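Beta-lactamase (Chitinophaga pinensis, PDB 6N36) probably hydrolyses the amide bond of beta-lactam rings, as a zinc-dependent hydrolase of the metallo-beta-lactamase superfamily. Local coordinates at residues A[185-194]-A[256-267]. Sequence-based numbering, arbitrary orientation. Where two conformers were deposited one is given.
Sequences IPSILNDTKL and VLDEWQQIYDKR
With CG beside the backbone N and anti to the carbonyl carbon (chi1 -74°), Trp260 directs its indole to the loop 185-194, and chi2 of 107° turns one ring face against the main chain at Pro186 and Ser187; Arg267, in the conformer described, doubles back on itself to bring its guanidinium to the turn at Leu189-Thr192. Ser187 CA sits 3.6 Å from the centroid of the six-membered ring of Trp260, almost on the ring normal, a CH-pi contact that a small residue permits by letting the main chain lie close. Pro186 O rests over the same face nearer the rim, buried without a hydrogen-bonding partner, while Ile263 CD1 packs on the opposite face. Farther toward Val256, Ile185 CG2 lies 3.7 Å from Val256 CG1 and equally near Trp260 CD1, and Pro186 CD meets Leu257 CD2. Long and branched, Ile188 runs antiparallel to the indole, CB 4.0 Å from Trp260 CZ3, and reaches Tyr264 CB with CD1.

Arginine suits the other end because its flat guanidinium directs both N-H bonds of NH2 in its plane: Arg267 NH2 donates to Leu189 O at 2.8 Å and to Thr192 O at 3.0 Å. The Thr192 bond uses an in-plane lone pair and is nearly straight (165°). Thr192 N, closing the type I turn, approaches Leu189 O from the carbonyl face opposite NH2. NH1 of the same group holds a water bound to Ile188 O, while Leu194 CD1 packs against Tyr264 CD2, 3.7 Å away.

Ser187 O accepts hydrogen bonds from Tyr207 and from the zinc ligand His160, placing this loop beside the metal centre. The loop leads from strand 177-182 to helix 203-215, whose Leu211 and Tyr207 touch Pro186 and Ile188; helix 250-268 packs against that helix too, Gln261 on Leu211 and Tyr264 on Ala208.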
ATOM      1  N   ILE A 185      -0.095   1.395  -7.686  1.00 21.40           N
ATOM      2  CA  ILE A 185      -0.055   1.979  -9.049  1.00 21.86           C
ATOM      3  C   ILE A 185       1.354   1.770  -9.574  1.00 22.75           C
ATOM      4  O   ILE A 185       2.343   1.926  -8.863  1.00 23.82           O
ATOM      5  CB  ILE A 185      -0.461   3.464  -8.998  1.00 24.51           C
ATOM      6  CG1 ILE A 185      -1.935   3.625  -8.609  1.00 24.34           C
ATOM      7  CG2 ILE A 185      -0.140   4.170 -10.325  1.00 25.61           C
ATOM      8  CD1 ILE A 185      -2.940   2.910  -9.449  1.00 25.52           C
ATOM      9  N   PRO A 186       1.494   1.307 -10.826  1.00 20.59           N
ATOM     10  CA  PRO A 186       2.800   0.967 -11.388  1.00 20.71           C
ATOM     11  C   PRO A 186       3.583   2.187 -11.879  1.00 21.23           C
ATOM     12  O   PRO A 186       3.925   2.300 -13.043  1.00 20.88           O
ATOM     13  CB  PRO A 186       2.436  -0.001 -12.501  1.00 21.43           C
ATOM     14  CG  PRO A 186       1.117   0.526 -12.987  1.00 22.57           C
ATOM     15  CD  PRO A 186       0.386   0.878 -11.713  1.00 20.87           C
ATOM     16  N   SER A 187       3.864   3.093 -10.962  1.00 20.59           N
ATOM     17  CA  SER A 187       4.722   4.250 -11.252  1.00 20.35           C
ATOM     18  C   SER A 187       6.167   3.811 -11.512  1.00 19.61           C
ATOM     19  O   SER A 187       6.639   2.871 -10.914  1.00 19.50           O
ATOM     20  CB  SER A 187       4.603   5.308 -10.192  1.00 21.74           C
ATOM     21  OG  SER A 187       5.059   4.818  -8.964  1.00 22.34           O
ATOM     22  N   ILE A 188       6.828   4.474 -12.434  1.00 19.70           N
ATOM     23  CA  ILE A 188       8.214   4.201 -12.892  1.00 20.22           C
ATOM     24  C   ILE A 188       9.089   5.359 -12.442  1.00 22.02           C
ATOM     25  O   ILE A 188       8.790   6.505 -12.859  1.00 22.58           O
ATOM     26  CB  ILE A 188       8.207   4.036 -14.416  1.00 21.99           C
ATOM     27  CG1 ILE A 188       7.218   2.957 -14.861  1.00 21.59           C
ATOM     28  CG2 ILE A 188       9.626   3.687 -14.856  1.00 22.70           C
ATOM     29  CD1 ILE A 188       6.907   2.962 -16.378  1.00 23.13           C
ATOM     30  N   LEU A 189      10.155   5.082 -11.692  1.00 20.74           N
ATOM     31  CA  LEU A 189      11.072   6.141 -11.214  1.00 22.27           C
ATOM     32  C   LEU A 189      11.960   6.556 -12.388  1.00 22.29           C
ATOM     33  O   LEU A 189      12.158   5.796 -13.383  1.00 21.27           O
ATOM     34  CB  LEU A 189      11.919   5.642 -10.043  1.00 23.60           C
ATOM     35  CG  LEU A 189      11.136   5.362  -8.758  1.00 28.15           C
ATOM     36  CD1 LEU A 189      12.092   4.979  -7.634  1.00 29.91           C
ATOM     37  CD2 LEU A 189      10.318   6.557  -8.378  1.00 31.72           C
ATOM     38  N   ASN A 190      12.483   7.774 -12.289  1.00 22.67           N
ATOM     39  CA  ASN A 190      13.358   8.307 -13.350  1.00 22.96           C
ATOM     40  C   ASN A 190      14.551   7.380 -13.636  1.00 24.23           C
ATOM     41  O   ASN A 190      14.922   7.279 -14.792  1.00 25.42           O
ATOM     42  CB  ASN A 190      13.834   9.686 -12.912  1.00 25.48           C
ATOM     43  CG  ASN A 190      14.646  10.393 -13.963  1.00 26.40           C
ATOM     44  OD1 ASN A 190      14.307  10.283 -15.142  1.00 29.07           O
ATOM     45  ND2 ASN A 190      15.603  11.245 -13.551  1.00 29.27           N
ATOM     46  N   ASP A 191      15.165   6.798 -12.597  1.00 25.86           N
ATOM     47  CA  ASP A 191      16.459   6.086 -12.796  1.00 28.35           C
ATOM     48  C   ASP A 191      16.179   4.681 -13.365  1.00 27.51           C
ATOM     49  O   ASP A 191      17.140   4.010 -13.773  1.00 30.40           O
ATOM     50  CB  ASP A 191      17.255   5.967 -11.501  1.00 34.18           C
ATOM     51  CG  ASP A 191      17.837   7.289 -11.003  1.00 40.30           C
ATOM     52  OD1 ASP A 191      18.147   8.140 -11.839  1.00 45.28           O
ATOM     53  OD2 ASP A 191      17.902   7.455  -9.767  1.00 45.95           O
ATOM     54  N   THR A 192      14.955   4.299 -13.581  1.00 24.79           N
ATOM     55  CA  THR A 192      14.651   2.896 -14.036  1.00 22.27           C
ATOM     56  C   THR A 192      14.802   2.743 -15.543  1.00 23.65           C
ATOM     57  O   THR A 192      14.146   3.457 -16.310  1.00 24.42           O
ATOM     58  CB  THR A 192      13.248   2.497 -13.574  1.00 22.02           C
ATOM     59  OG1 THR A 192      13.361   2.432 -12.153  1.00 22.26           O
ATOM     60  CG2 THR A 192      12.772   1.150 -14.088  1.00 21.55           C
ATOM     61  N   LYS A 193      15.628   1.778 -15.962  1.00 23.32           N
ATOM     62  CA  LYS A 193      15.822   1.341 -17.344  1.00 24.02           C
ATOM     63  C   LYS A 193      14.957   0.119 -17.613  1.00 23.41           C
ATOM     64  O   LYS A 193      15.198  -0.930 -17.019  1.00 22.87           O
ATOM     65  CB  LYS A 193      17.317   1.069 -17.548  1.00 28.00           C
ATOM     66  CG  LYS A 193      17.756   0.644 -18.934  1.00 33.64           C
ATOM     67  CD  LYS A 193      19.305   0.627 -19.011  1.00 37.13           C
ATOM     68  CE  LYS A 193      19.890   0.033 -20.273  1.00 42.25           C
ATOM     69  NZ  LYS A 193      21.096  -0.809 -19.983  1.00 43.34           N
ATOM     70  N   LEU A 194      13.873   0.271 -18.379  1.00 23.79           N
ATOM     71  CA  LEU A 194      12.891  -0.831 -18.563  1.00 23.48           C
ATOM     72  C   LEU A 194      13.429  -2.012 -19.342  1.00 23.87           C
ATOM     73  O   LEU A 194      12.869  -3.117 -19.195  1.00 26.37           O
ATOM     74  CB  LEU A 194      11.659  -0.255 -19.249  1.00 23.39           C
ATOM     75  CG  LEU A 194      10.875   0.697 -18.368  1.00 22.91           C
ATOM     76  CD1 LEU A 194       9.811   1.367 -19.200  1.00 24.52           C
ATOM     77  CD2 LEU A 194      10.215   0.006 -17.170  1.00 22.44           C
ATOM     78  N   VAL A 256      -5.366   6.512 -14.992  1.00 25.34           N
ATOM     79  CA  VAL A 256      -4.016   6.432 -14.350  0.60 24.97           C
ATOM     80  C   VAL A 256      -3.225   5.282 -14.990  1.00 23.94           C
ATOM     81  O   VAL A 256      -2.047   5.434 -15.319  1.00 24.35           O
ATOM     82  CB  VAL A 256      -4.137   6.241 -12.821  0.60 25.52           C
ATOM     83  CG1 VAL A 256      -2.812   5.824 -12.195  0.60 25.53           C
ATOM     84  CG2 VAL A 256      -4.672   7.490 -12.150  0.60 27.27           C
ATOM     85  N   LEU A 257      -3.854   4.136 -15.215  1.00 23.11           N
ATOM     86  CA  LEU A 257      -3.121   3.001 -15.825  1.00 23.65           C
ATOM     87  C   LEU A 257      -2.746   3.330 -17.271  1.00 24.10           C
ATOM     88  O   LEU A 257      -1.650   2.991 -17.709  1.00 24.80           O
ATOM     89  CB  LEU A 257      -3.974   1.739 -15.756  1.00 23.81           C
ATOM     90  CG  LEU A 257      -4.205   1.143 -14.370  1.00 24.94           C
ATOM     91  CD1 LEU A 257      -5.051  -0.102 -14.466  1.00 26.01           C
ATOM     92  CD2 LEU A 257      -2.909   0.833 -13.649  1.00 25.15           C
ATOM     93  N   ASP A 258      -3.631   3.953 -18.018  1.00 25.34           N
ATOM     94  CA  ASP A 258      -3.344   4.345 -19.424  0.60 26.75           C
ATOM     95  C   ASP A 258      -2.159   5.328 -19.437  1.00 26.34           C
ATOM     96  O   ASP A 258      -1.276   5.185 -20.328  1.00 26.25           O
ATOM     97  CB  ASP A 258      -4.615   4.894 -20.086  0.60 29.49           C
ATOM     98  CG  ASP A 258      -5.690   3.849 -20.374  0.60 32.55           C
ATOM     99  OD1 ASP A 258      -5.407   2.651 -20.256  0.60 33.95           O
ATOM    100  OD2 ASP A 258      -6.815   4.243 -20.761  0.60 34.80           O
ATOM    101  N   GLU A 259      -2.113   6.284 -18.499  1.00 25.87           N
ATOM    102  CA  GLU A 259      -0.980   7.247 -18.422  0.60 27.34           C
ATOM    103  C   GLU A 259       0.312   6.452 -18.192  1.00 24.95           C
ATOM    104  O   GLU A 259       1.317   6.715 -18.896  1.00 24.58           O
ATOM    105  CB  GLU A 259      -1.195   8.317 -17.354  0.60 29.50           C
ATOM    106  CG  GLU A 259      -2.299   9.316 -17.688  0.60 34.39           C
ATOM    107  CD  GLU A 259      -2.848  10.147 -16.535  0.60 38.34           C
ATOM    108  OE1 GLU A 259      -2.148  10.282 -15.507  0.60 40.55           O
ATOM    109  OE2 GLU A 259      -3.983  10.693 -16.686  0.60 44.54           O
ATOM    110  N   TRP A 260       0.307   5.522 -17.240  1.00 22.89           N
ATOM    111  CA  TRP A 260       1.540   4.744 -17.018  1.00 22.34           C
ATOM    112  C   TRP A 260       1.869   3.834 -18.215  1.00 21.63           C
ATOM    113  O   TRP A 260       3.061   3.620 -18.491  1.00 20.38           O
ATOM    114  CB  TRP A 260       1.539   4.034 -15.672  1.00 21.39           C
ATOM    115  CG  TRP A 260       1.770   5.011 -14.563  1.00 20.72           C
ATOM    116  CD1 TRP A 260       0.827   5.433 -13.685  1.00 21.74           C
ATOM    117  CD2 TRP A 260       2.970   5.754 -14.285  1.00 21.91           C
ATOM    118  NE1 TRP A 260       1.364   6.390 -12.856  1.00 22.77           N
ATOM    119  CE2 TRP A 260       2.667   6.616 -13.211  1.00 21.64           C
ATOM    120  CE3 TRP A 260       4.257   5.796 -14.844  1.00 22.91           C
ATOM    121  CZ2 TRP A 260       3.617   7.503 -12.677  1.00 23.41           C
ATOM    122  CZ3 TRP A 260       5.178   6.697 -14.325  1.00 23.39           C
ATOM    123  CH2 TRP A 260       4.853   7.540 -13.264  1.00 22.54           C
ATOM    124  N   GLN A 261       0.868   3.313 -18.929  1.00 22.74           N
ATOM    125  CA  GLN A 261       1.150   2.476 -20.118  1.00 23.22           C
ATOM    126  C   GLN A 261       1.813   3.359 -21.194  1.00 23.06           C
ATOM    127  O   GLN A 261       2.726   2.908 -21.846  1.00 23.11           O
ATOM    128  CB  GLN A 261      -0.121   1.819 -20.636  1.00 24.35           C
ATOM    129  CG  GLN A 261       0.116   0.955 -21.860  1.00 25.06           C
ATOM    130  CD  GLN A 261       0.791  -0.346 -21.489  1.00 26.25           C
ATOM    131  OE1 GLN A 261       0.214  -1.118 -20.710  1.00 27.10           O
ATOM    132  NE2 GLN A 261       1.997  -0.547 -21.975  1.00 25.50           N
ATOM    133  N   GLN A 262       1.368   4.607 -21.339  1.00 24.35           N
ATOM    134  CA  GLN A 262       1.972   5.478 -22.379  1.00 26.65           C
ATOM    135  C   GLN A 262       3.392   5.834 -21.949  1.00 24.19           C
ATOM    136  O   GLN A 262       4.273   5.878 -22.837  1.00 24.36           O
ATOM    137  CB  GLN A 262       1.192   6.762 -22.578  1.00 29.78           C
ATOM    138  CG  GLN A 262      -0.166   6.553 -23.199  1.00 33.75           C
ATOM    139  CD  GLN A 262      -0.821   7.914 -23.151  1.00 41.04           C
ATOM    140  OE1 GLN A 262      -0.407   8.832 -23.861  1.00 46.14           O
ATOM    141  NE2 GLN A 262      -1.782   8.077 -22.251  1.00 47.66           N
ATOM    142  N   ILE A 263       3.636   6.079 -20.647  1.00 22.91           N
ATOM    143  CA  ILE A 263       5.012   6.347 -20.176  1.00 22.97           C
ATOM    144  C   ILE A 263       5.880   5.119 -20.439  1.00 22.04           C
ATOM    145  O   ILE A 263       6.980   5.248 -20.944  1.00 22.59           O
ATOM    146  CB  ILE A 263       5.019   6.809 -18.716  1.00 23.77           C
ATOM    147  CG1 ILE A 263       4.423   8.220 -18.661  1.00 25.56           C
ATOM    148  CG2 ILE A 263       6.423   6.716 -18.134  1.00 24.01           C
ATOM    149  CD1 ILE A 263       3.901   8.630 -17.329  1.00 25.77           C
ATOM    150  N   TYR A 264       5.424   3.938 -20.037  1.00 21.36           N
ATOM    151  CA  TYR A 264       6.128   2.663 -20.285  1.00 21.46           C
ATOM    152  C   TYR A 264       6.484   2.556 -21.771  1.00 23.20           C
ATOM    153  O   TYR A 264       7.657   2.270 -22.109  1.00 23.00           O
ATOM    154  CB  TYR A 264       5.259   1.485 -19.833  1.00 21.40           C
ATOM    155  CG  TYR A 264       5.855   0.149 -20.155  1.00 21.98           C
ATOM    156  CD1 TYR A 264       5.659  -0.382 -21.413  1.00 23.32           C
ATOM    157  CD2 TYR A 264       6.654  -0.546 -19.260  1.00 22.54           C
ATOM    158  CE1 TYR A 264       6.276  -1.562 -21.800  1.00 24.26           C
ATOM    159  CE2 TYR A 264       7.214  -1.760 -19.624  1.00 22.60           C
ATOM    160  CZ  TYR A 264       7.007  -2.276 -20.879  1.00 23.73           C
ATOM    161  OH  TYR A 264       7.687  -3.407 -21.317  1.00 28.82           O
ATOM    162  N   ASP A 265       5.527   2.801 -22.645  1.00 22.25           N
ATOM    163  CA  ASP A 265       5.725   2.582 -24.100  1.00 25.64           C
ATOM    164  C   ASP A 265       6.803   3.541 -24.590  1.00 27.40           C
ATOM    165  O   ASP A 265       7.655   3.105 -25.393  1.00 28.51           O
ATOM    166  CB  ASP A 265       4.406   2.695 -24.860  1.00 26.98           C
ATOM    167  CG  ASP A 265       3.387   1.566 -24.621  1.00 28.63           C
ATOM    168  OD1 ASP A 265       3.775   0.531 -24.042  1.00 30.82           O
ATOM    169  OD2 ASP A 265       2.210   1.770 -24.965  1.00 31.11           O
ATOM    170  N   LYS A 266       6.796   4.780 -24.100  1.00 27.35           N
ATOM    171  CA  LYS A 266       7.772   5.777 -24.594  1.00 29.43           C
ATOM    172  C   LYS A 266       9.144   5.460 -23.996  1.00 28.86           C
ATOM    173  O   LYS A 266      10.164   5.587 -24.703  1.00 31.83           O
ATOM    174  CB  LYS A 266       7.337   7.187 -24.200  1.00 32.98           C
ATOM    175  CG  LYS A 266       8.268   8.255 -24.735  1.00 36.83           C
ATOM    176  CD  LYS A 266       7.614   9.569 -25.003  1.00 42.17           C
ATOM    177  CE  LYS A 266       8.611  10.565 -25.552  1.00 43.08           C
ATOM    178  NZ  LYS A 266       8.034  11.921 -25.616  1.00 47.05           N
ATOM    179  N   ARG A 267       9.205   5.078 -22.726  1.00 25.84           N
ATOM    180  CA  ARG A 267      10.490   4.839 -22.016  0.70 25.91           C
ATOM    181  C   ARG A 267      11.164   3.576 -22.560  1.00 27.16           C
ATOM    182  O   ARG A 267      12.433   3.543 -22.637  1.00 29.11           O
ATOM    183  CB  ARG A 267      10.254   4.846 -20.510  0.70 25.35           C
ATOM    184  CG  ARG A 267      10.156   6.262 -19.956  0.70 26.61           C
ATOM    185  CD  ARG A 267      11.494   6.860 -19.567  0.70 27.40           C
ATOM    186  NE  ARG A 267      12.047   6.183 -18.452  0.70 25.61           N
ATOM    187  CZ  ARG A 267      11.782   6.475 -17.169  0.70 26.59           C
ATOM    188  NH1 ARG A 267      11.076   7.538 -16.862  0.70 28.00           N
ATOM    189  NH2 ARG A 267      12.248   5.744 -16.188  0.70 24.31           N
TER
HETATM  190  O   HOH W   1      10.021   8.436 -14.490  1.00 34.45           O
HETATM  191  O   HOH W   2      14.028   2.426 -20.451  1.00 38.62           O